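Local coordinates for protein Alpha/beta hydrolase (PDB 6TJ2) that probably hydrolyses ester substrates such as methyl salicylate outside the cell, as an alpha/beta-hydrolase related to tobacco salicylic acid binding protein 2, at residues A[177-180]-A[181-184]; A[206-209]-A[210-214]; A[271-274]-A[275-279]; A[63-66]-A[67-71]. All coordinates share one frame; numbering follows the deposited sequence.

Contact 1: residues A[177-180]-A[181-184]; sequences LPFP and LFRD
The ring of Phe179 lies over Arg183, one turn further along the helix, in a CH-pi contact: CB of Arg183 stands 4.0 Å from the centroid of the Phe179 ring, 18° off the ring normal. The next methylene joins in, CG of Arg183 reaching CZ of Phe179 at 3.8 Å. Both side chains start with CG anti to the backbone N, and they therefore run side by side in the same direction. A second apolar pairing flanks the helix start, where CD1 of Leu177 meets CD1 of Phe182 at 3.9 Å, at the edge of the Phe182 ring and near its plane. Tyr199 of helix 192-200 meets both phenylalanine rings.

Residues 179-182 form the first turn of helix 179-185, with Pro178 at the N-cap and Leu177 just before it, in the helical region inserted between strands 134-139 and 226-231 of the alpha/beta-hydrolase sheet.

Backbone bonds set the turn. Phe182 N donates to Pro178 O at 3.0 Å with an N-H...O angle of 170°, and Arg183 N to Phe179 O at 2.7 Å; Asp184 N to Pro180 O completes the series. At the polar ends, the guanidinium of Arg183 bonds Ala190 O through NH2, while the carboxylate of Asp184 forms salt bridges with Arg256 and Arg136 of the second subunit.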
# COMPACT_ATOMS: atom_id res chain seq x y z
N LEU A 177 -18.62 -12.26 -16.75
CA LEU A 177 -18.59 -11.32 -15.64
C LEU A 177 -19.78 -10.41 -15.73
O LEU A 177 -19.98 -9.82 -16.78
CB LEU A 177 -17.33 -10.46 -15.67
CG LEU A 177 -16.01 -11.18 -15.53
CD1 LEU A 177 -14.85 -10.20 -15.77
CD2 LEU A 177 -15.97 -11.84 -14.17
N PRO A 178 -20.58 -10.19 -14.69
CA PRO A 178 -21.63 -9.17 -14.72
C PRO A 178 -20.98 -7.80 -14.89
O PRO A 178 -19.92 -7.55 -14.28
CB PRO A 178 -22.38 -9.29 -13.40
CG PRO A 178 -22.02 -10.67 -12.92
CD PRO A 178 -20.65 -10.99 -13.48
N PHE A 179 -21.65 -6.87 -15.54
CA PHE A 179 -21.04 -5.56 -15.81
C PHE A 179 -20.83 -4.80 -14.51
O PHE A 179 -19.77 -4.14 -14.36
CB PHE A 179 -21.88 -4.73 -16.80
CG PHE A 179 -21.27 -3.40 -17.12
CD1 PHE A 179 -20.00 -3.28 -17.66
CD2 PHE A 179 -21.90 -2.22 -16.77
CE1 PHE A 179 -19.41 -2.05 -17.91
CE2 PHE A 179 -21.31 -0.98 -17.03
CZ PHE A 179 -20.06 -0.90 -17.58
N PRO A 180 -21.74 -4.79 -13.52
CA PRO A 180 -21.47 -3.97 -12.33
C PRO A 180 -20.18 -4.42 -11.63
O PRO A 180 -19.34 -3.59 -11.21
CB PRO A 180 -22.72 -4.15 -11.47
CG PRO A 180 -23.83 -4.42 -12.51
CD PRO A 180 -23.10 -5.34 -13.47
N LEU A 181 -19.94 -5.70 -11.48
CA LEU A 181 -18.71 -6.30 -10.92
C LEU A 181 -17.54 -5.87 -11.78
O LEU A 181 -16.51 -5.38 -11.23
CB LEU A 181 -18.80 -7.82 -10.86
CG LEU A 181 -17.57 -8.50 -10.30
CD1 LEU A 181 -17.34 -8.21 -8.83
CD2 LEU A 181 -17.61 -10.00 -10.56
N PHE A 182 -17.60 -6.02 -13.07
CA PHE A 182 -16.53 -5.62 -13.96
C PHE A 182 -16.22 -4.14 -13.81
O PHE A 182 -15.02 -3.75 -13.65
CB PHE A 182 -16.91 -5.99 -15.40
CG PHE A 182 -15.88 -5.61 -16.42
CD1 PHE A 182 -14.82 -6.44 -16.72
CD2 PHE A 182 -15.97 -4.42 -17.12
CE1 PHE A 182 -13.89 -6.11 -17.70
CE2 PHE A 182 -15.03 -4.08 -18.08
CZ PHE A 182 -13.98 -4.92 -18.35
N ARG A 183 -17.26 -3.31 -13.87
CA ARG A 183 -17.08 -1.84 -13.89
C ARG A 183 -16.36 -1.42 -12.61
O ARG A 183 -15.52 -0.51 -12.65
CB ARG A 183 -18.44 -1.18 -14.10
CG ARG A 183 -18.32 0.32 -14.43
CD ARG A 183 -18.31 1.15 -13.16
NE ARG A 183 -18.06 2.55 -13.47
CZ ARG A 183 -16.88 3.11 -13.67
NH1 ARG A 183 -15.76 2.41 -13.64
NH2 ARG A 183 -16.78 4.39 -13.96
N ASP A 184 -16.81 -1.93 -11.49
CA ASP A 184 -16.34 -1.47 -10.18
C ASP A 184 -15.10 -2.21 -9.67
O ASP A 184 -14.48 -1.65 -8.76
CB ASP A 184 -17.47 -1.39 -9.15
CG ASP A 184 -18.34 -0.14 -9.31
OD1 ASP A 184 -17.94 0.80 -9.96
OD2 ASP A 184 -19.38 -0.15 -8.62

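Contact 2: residues A[206-209]-A[210-214]; sequences PATP and LFEKL
A short, weakly bonded helix, about 208-211, follows strand 205-206 and carries the chain back from the helical insertion toward the main sheet; Ala207 and Phe211 meet across it. CD2 of Phe211 comes to 3.3 Å from O of Ala207, which sits at the edge of the ring and in its plane. On the same side, CB of Ala207 is 4.4 Å from CE2 of Phe211. The ring is further enclosed by Ile175 and by helix 157-170, whose Arg167 makes a cation-pi contact with it.

The backbone is held by bonds of short span. Leu210 N donates to Ala207 O at 3.1 Å, and Phe211 N to Thr208 O at 3.0 Å, each donor well above the plane of the carbonyl it meets. Thr208 O also receives a weak bond from Glu212 N. Beyond this point a water bridges the turn, giving one hydrogen to Pro209 O and the other to Glu212 O, both at 2.8 Å.

Glu212 folds back over the start of the helix. With CG anti to its carbonyl carbon (chi1 -70°), the chain passes CG close to Thr208 O and lays its carboxylate against the methyl of Thr208, CG2 to OE1 3.6 Å. The hydroxyl OG1 of Thr208 bonds Asn173, and OE1 of Glu212 accepts from the backbone N of His92. The glutamate thus offers its aliphatic stem to the turn while its charge is spent at the start of helix 92-105, where the helix dipole would probably favour the ionised form.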
# COMPACT_ATOMS: atom_id res chain seq x y z
N PRO A 206 -14.04 -19.69 -20.90
CA PRO A 206 -14.19 -21.14 -20.69
C PRO A 206 -13.70 -21.53 -19.30
O PRO A 206 -12.60 -21.12 -18.89
CB PRO A 206 -13.29 -21.77 -21.75
CG PRO A 206 -13.05 -20.70 -22.78
CD PRO A 206 -13.15 -19.39 -22.02
N ALA A 207 -14.51 -22.25 -18.52
CA ALA A 207 -14.31 -22.27 -17.07
C ALA A 207 -13.31 -23.34 -16.62
O ALA A 207 -12.75 -23.18 -15.53
CB ALA A 207 -15.62 -22.48 -16.36
N THR A 208 -13.13 -24.43 -17.33
CA THR A 208 -12.34 -25.56 -16.78
C THR A 208 -10.96 -25.13 -16.30
O THR A 208 -10.56 -25.49 -15.20
CB THR A 208 -12.30 -26.74 -17.73
OG1 THR A 208 -13.66 -27.17 -17.93
CG2 THR A 208 -11.35 -27.81 -17.27
N PRO A 209 -10.18 -24.34 -17.06
CA PRO A 209 -8.82 -24.05 -16.65
C PRO A 209 -8.75 -23.24 -15.35
O PRO A 209 -7.66 -23.24 -14.75
CB PRO A 209 -8.24 -23.27 -17.84
CG PRO A 209 -9.06 -23.73 -19.01
CD PRO A 209 -10.47 -23.88 -18.43
N LEU A 210 -9.79 -22.54 -15.01
CA LEU A 210 -9.78 -21.72 -13.76
C LEU A 210 -9.89 -22.63 -12.54
O LEU A 210 -9.46 -22.24 -11.46
CB LEU A 210 -10.92 -20.72 -13.80
CG LEU A 210 -10.69 -19.46 -14.63
CD1 LEU A 210 -10.35 -19.77 -16.09
CD2 LEU A 210 -11.95 -18.59 -14.57
N PHE A 211 -10.47 -23.81 -12.67
CA PHE A 211 -10.78 -24.69 -11.53
C PHE A 211 -9.86 -25.90 -11.49
O PHE A 211 -9.87 -26.64 -10.46
CB PHE A 211 -12.23 -25.13 -11.57
CG PHE A 211 -13.19 -24.01 -11.34
CD1 PHE A 211 -13.55 -23.68 -10.04
CD2 PHE A 211 -13.71 -23.27 -12.37
CE1 PHE A 211 -14.40 -22.62 -9.79
CE2 PHE A 211 -14.59 -22.23 -12.12
CZ PHE A 211 -14.91 -21.88 -10.84
N GLU A 212 -9.02 -26.15 -12.49
CA GLU A 212 -8.10 -27.32 -12.48
C GLU A 212 -6.97 -27.09 -11.49
O GLU A 212 -6.33 -26.01 -11.43
CB GLU A 212 -7.54 -27.56 -13.88
CG GLU A 212 -8.53 -28.09 -14.87
CD GLU A 212 -7.89 -28.29 -16.22
OE1 GLU A 212 -7.81 -27.32 -16.98
OE2 GLU A 212 -7.50 -29.45 -16.51
N LYS A 213 -6.68 -28.12 -10.71
CA LYS A 213 -5.49 -28.16 -9.83
C LYS A 213 -4.24 -28.27 -10.66
O LYS A 213 -4.22 -29.10 -11.59
CB LYS A 213 -5.56 -29.36 -8.89
CG LYS A 213 -6.79 -29.38 -8.03
CD LYS A 213 -7.17 -28.11 -7.33
CE LYS A 213 -7.99 -28.49 -6.11
NZ LYS A 213 -8.78 -27.34 -5.54
N LEU A 214 -3.24 -27.44 -10.43
CA LEU A 214 -2.03 -27.46 -11.25
C LEU A 214 -0.87 -28.14 -10.56
O LEU A 214 -0.60 -27.86 -9.40
CB LEU A 214 -1.71 -26.01 -11.63
CG LEU A 214 -2.84 -25.26 -12.32
CD1 LEU A 214 -2.44 -23.83 -12.54
CD2 LEU A 214 -3.17 -25.90 -13.66
O HOH W 1 -6.28 -23.38 -12.34

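Contact 3: residues A[271-274]-A[275-279]; sequences EPKM and MAELM
Met274 and Met275, neighbours in sequence, slant across each other so that the methyl CE of Met274 rests on SD of Met275 at 3.8 Å. Their first torsions separate the two chains at the root: CG of Met274 stands anti to its backbone N (chi1 -179°), whereas CG of Met275 is anti to its carbonyl carbon (chi1 -67°). Met274 then bends only at its last torsion, which brings CE back toward its neighbour; Met275 bends twice and leads inward to Phe140 and Leu231. The same methyl of Met274 approaches CD1 of Leu278, one turn on, at 4.3 Å. Met274 CE thus touches both Met275 and Leu278 on this flank.

A polar pair occupies another flank. Lys273 extends from the helix and is crossed at a slant by Glu277, whose OE2 lies 3.5 Å from CE of Lys273. The ammonium itself remains 4.6 Å away, measured from NZ of Lys273 to OE2 of Glu277; the charged atoms are not in contact, and any attraction probably acts through space without a salt bridge. OE1 of Glu277 instead accepts from a water at 3.1 Å, and that water also donates to Met274 O. This carbonyl receives Leu278 N as well, at 3.0 Å, and is therefore gripped by two donors.

Regular i to i+4 bonds begin with Met275 N to Glu271 O, Glu271 being the N-cap. The pattern is that of an amphipathic helix: 272-283, the C-terminal helix of this alpha/beta-hydrolase fold, lays Met275, Leu278 and Met279 on strand 226-231 and its surroundings and leaves Lys273 and Glu277 on the exposed side.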
# COMPACT_ATOMS: atom_id res chain seq x y z
N GLU A 271 -2.94 4.19 -20.43
CA GLU A 271 -1.59 4.67 -20.11
C GLU A 271 -0.57 3.70 -20.62
O GLU A 271 0.28 3.24 -19.88
CB GLU A 271 -1.42 4.89 -18.61
CG GLU A 271 -2.36 5.94 -18.04
CD GLU A 271 -2.09 7.38 -18.45
OE1 GLU A 271 -1.01 7.68 -18.99
OE2 GLU A 271 -2.98 8.27 -18.16
N PRO A 272 -0.58 3.37 -21.93
CA PRO A 272 0.30 2.32 -22.44
C PRO A 272 1.77 2.69 -22.37
O PRO A 272 2.61 1.79 -22.26
CB PRO A 272 -0.18 2.08 -23.89
CG PRO A 272 -0.87 3.42 -24.26
CD PRO A 272 -1.50 3.88 -22.96
N LYS A 273 2.14 3.98 -22.52
CA LYS A 273 3.57 4.33 -22.45
C LYS A 273 4.08 4.09 -21.04
O LYS A 273 5.16 3.51 -20.87
CB LYS A 273 3.75 5.79 -22.88
CG LYS A 273 5.20 6.23 -22.92
CD LYS A 273 5.34 7.72 -23.17
CE LYS A 273 6.68 8.26 -22.71
NZ LYS A 273 7.18 9.32 -23.62
N MET A 274 3.31 4.52 -20.05
CA MET A 274 3.68 4.28 -18.65
C MET A 274 3.77 2.76 -18.36
O MET A 274 4.73 2.29 -17.73
CB MET A 274 2.66 4.95 -17.74
CG MET A 274 2.96 4.78 -16.29
SD MET A 274 1.52 5.07 -15.24
CE MET A 274 0.67 3.51 -15.54
N MET A 275 2.83 1.99 -18.88
CA MET A 275 2.85 0.54 -18.68
C MET A 275 4.05 -0.11 -19.33
O MET A 275 4.70 -0.99 -18.72
CB MET A 275 1.57 -0.14 -19.18
CG MET A 275 0.34 0.21 -18.37
SD MET A 275 0.48 -0.15 -16.57
CE MET A 275 1.19 -1.79 -16.68
N ALA A 276 4.40 0.30 -20.54
CA ALA A 276 5.60 -0.22 -21.23
C ALA A 276 6.82 0.07 -20.38
O ALA A 276 7.66 -0.81 -20.18
CB ALA A 276 5.69 0.42 -22.60
N GLU A 277 6.93 1.27 -19.83
CA GLU A 277 8.09 1.61 -18.98
C GLU A 277 8.13 0.72 -17.74
O GLU A 277 9.22 0.27 -17.36
CB GLU A 277 8.05 3.08 -18.61
CG GLU A 277 8.23 4.01 -19.79
CD GLU A 277 7.91 5.46 -19.41
OE1 GLU A 277 7.40 5.72 -18.28
OE2 GLU A 277 8.16 6.33 -20.24
N LEU A 278 7.00 0.45 -17.14
CA LEU A 278 6.95 -0.43 -15.98
C LEU A 278 7.35 -1.86 -16.32
O LEU A 278 8.06 -2.55 -15.56
CB LEU A 278 5.58 -0.45 -15.31
CG LEU A 278 5.21 0.86 -14.59
CD1 LEU A 278 3.74 0.86 -14.25
CD2 LEU A 278 6.09 1.05 -13.34
N MET A 279 6.93 -2.32 -17.50
CA MET A 279 7.28 -3.68 -17.92
C MET A 279 8.76 -3.79 -18.20
O MET A 279 9.37 -4.82 -17.89
CB MET A 279 6.46 -4.07 -19.16
CG MET A 279 5.00 -4.24 -18.81
SD MET A 279 4.00 -4.44 -20.27
CE MET A 279 2.49 -5.14 -19.60
O HOH W 2 6.22 4.14 -15.94

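Contact 4: residues A[63-66]-A[67-71]; sequences TASE and LRKLG
Lys69 reaches back one helical turn to Glu66, and its side chain can be followed atom by atom. CB lies 3.6 Å from O of Glu66, and CG passes O of Ser65. From there the chain is fully extended: CD runs alongside the carboxylate of Glu66, 3.7 Å from OE1, and CE is near both OE2 of Glu66 and OG of Ser65. The run ends in a salt bridge, NZ of Lys69 lying 2.8 Å from OE2 of Glu66 and meeting that oxygen from 40° above the carboxylate plane. Glu66 contributes by turning at chi2 (-62°), a bend that helps bring OE2 to NZ of Lys69.

On a different flank Arg68 lays a face of its guanidinium over O of Ala64, with NH1 3.8 Å from CB of Ala64; the other terminal nitrogen, NH2, bonds Val74 O on strand 73-75. Backbone bonds run beneath, such as Leu67 N to Thr63 O at 2.9 Å, and weaken toward the end, where Leu70 N to Glu66 O is long at 3.3 Å. Gly71 closes the helix in a Schellman motif, its positive phi of 99° suited to glycine.

Helix 61-69 is the crossover of the beta-alpha-beta unit from strand 46-50 to strand 73-75. Near its C-terminal end the positive charges of Arg68 and Lys69 would probably be favoured by the helix dipole, and the bridge to Glu66 probably offsets the charge of Lys69 locally.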
# COMPACT_ATOMS: atom_id res chain seq x y z
N THR A 63 -0.20 -1.27 -25.31
CA THR A 63 1.04 -1.42 -24.53
C THR A 63 2.12 -2.07 -25.36
O THR A 63 3.31 -1.63 -25.33
CB THR A 63 0.75 -2.12 -23.21
OG1 THR A 63 -0.02 -1.28 -22.34
CG2 THR A 63 2.01 -2.53 -22.51
N ALA A 64 1.78 -3.09 -26.15
CA ALA A 64 2.79 -3.69 -27.05
C ALA A 64 3.34 -2.67 -28.06
O ALA A 64 4.53 -2.69 -28.30
CB ALA A 64 2.16 -4.91 -27.74
N SER A 65 2.45 -1.85 -28.59
CA SER A 65 2.86 -0.81 -29.56
C SER A 65 3.85 0.13 -28.88
O SER A 65 4.91 0.48 -29.47
CB SER A 65 1.70 -0.02 -30.02
OG SER A 65 2.11 1.06 -30.81
N GLU A 66 3.62 0.51 -27.63
CA GLU A 66 4.57 1.42 -26.91
C GLU A 66 5.88 0.70 -26.62
O GLU A 66 6.95 1.34 -26.65
CB GLU A 66 3.91 2.02 -25.67
CG GLU A 66 2.79 2.98 -26.00
CD GLU A 66 3.19 4.20 -26.80
OE1 GLU A 66 4.26 4.73 -26.52
OE2 GLU A 66 2.35 4.65 -27.62
N LEU A 67 5.86 -0.57 -26.26
CA LEU A 67 7.10 -1.34 -26.07
C LEU A 67 7.91 -1.39 -27.36
O LEU A 67 9.16 -1.25 -27.28
CB LEU A 67 6.80 -2.75 -25.57
CG LEU A 67 6.49 -2.88 -24.10
CD1 LEU A 67 5.90 -4.27 -23.82
CD2 LEU A 67 7.71 -2.63 -23.25
N ARG A 68 7.25 -1.56 -28.50
CA ARG A 68 7.97 -1.64 -29.78
C ARG A 68 8.62 -0.28 -30.09
O ARG A 68 9.73 -0.25 -30.62
CB ARG A 68 7.06 -2.10 -30.90
CG ARG A 68 6.63 -3.55 -30.78
CD ARG A 68 5.77 -4.03 -31.95
NE ARG A 68 5.16 -5.32 -31.63
CZ ARG A 68 3.92 -5.54 -31.30
NH1 ARG A 68 3.01 -4.58 -31.38
NH2 ARG A 68 3.54 -6.74 -30.90
N LYS A 69 7.97 0.82 -29.72
CA LYS A 69 8.54 2.17 -29.96
C LYS A 69 9.81 2.33 -29.14
O LYS A 69 10.65 3.16 -29.56
CB LYS A 69 7.54 3.26 -29.62
CG LYS A 69 6.34 3.35 -30.53
CD LYS A 69 5.38 4.40 -30.01
CE LYS A 69 4.07 4.47 -30.76
NZ LYS A 69 3.22 5.53 -30.17
N LEU A 70 9.98 1.68 -28.00
CA LEU A 70 11.19 1.72 -27.16
C LEU A 70 12.27 0.79 -27.70
O LEU A 70 13.34 0.72 -27.07
CB LEU A 70 10.79 1.33 -25.73
CG LEU A 70 9.90 2.31 -25.00
CD1 LEU A 70 9.40 1.74 -23.69
CD2 LEU A 70 10.63 3.63 -24.78
N GLY A 71 12.01 0.05 -28.79
CA GLY A 71 13.01 -0.81 -29.43
C GLY A 71 12.89 -2.26 -29.05
O GLY A 71 13.79 -3.05 -29.40

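Contacts 3 and 4 form one neighbourhood: their centres lie about 9 Å apart, and helices 61-69 and 272-283 pack directly, with SD of Met279 3.6 Å from CG2 of Thr63 and O of Ala276 equally close to CD2 of Leu67. Both flank the parallel sheet. Contacts 1 and 2 belong to the region inserted between strands 134-139 and 226-231, with centres about 21 Å apart and nearest atoms about 8 Å apart. Contact 2 lies about 30 Å, centre to centre, from contact 3, across the middle of the chain. The side chain of Phe182 in contact 1 lies near the probable Ser117-His264-Asp234 triad without touching it; contact 1 also meets the second subunit.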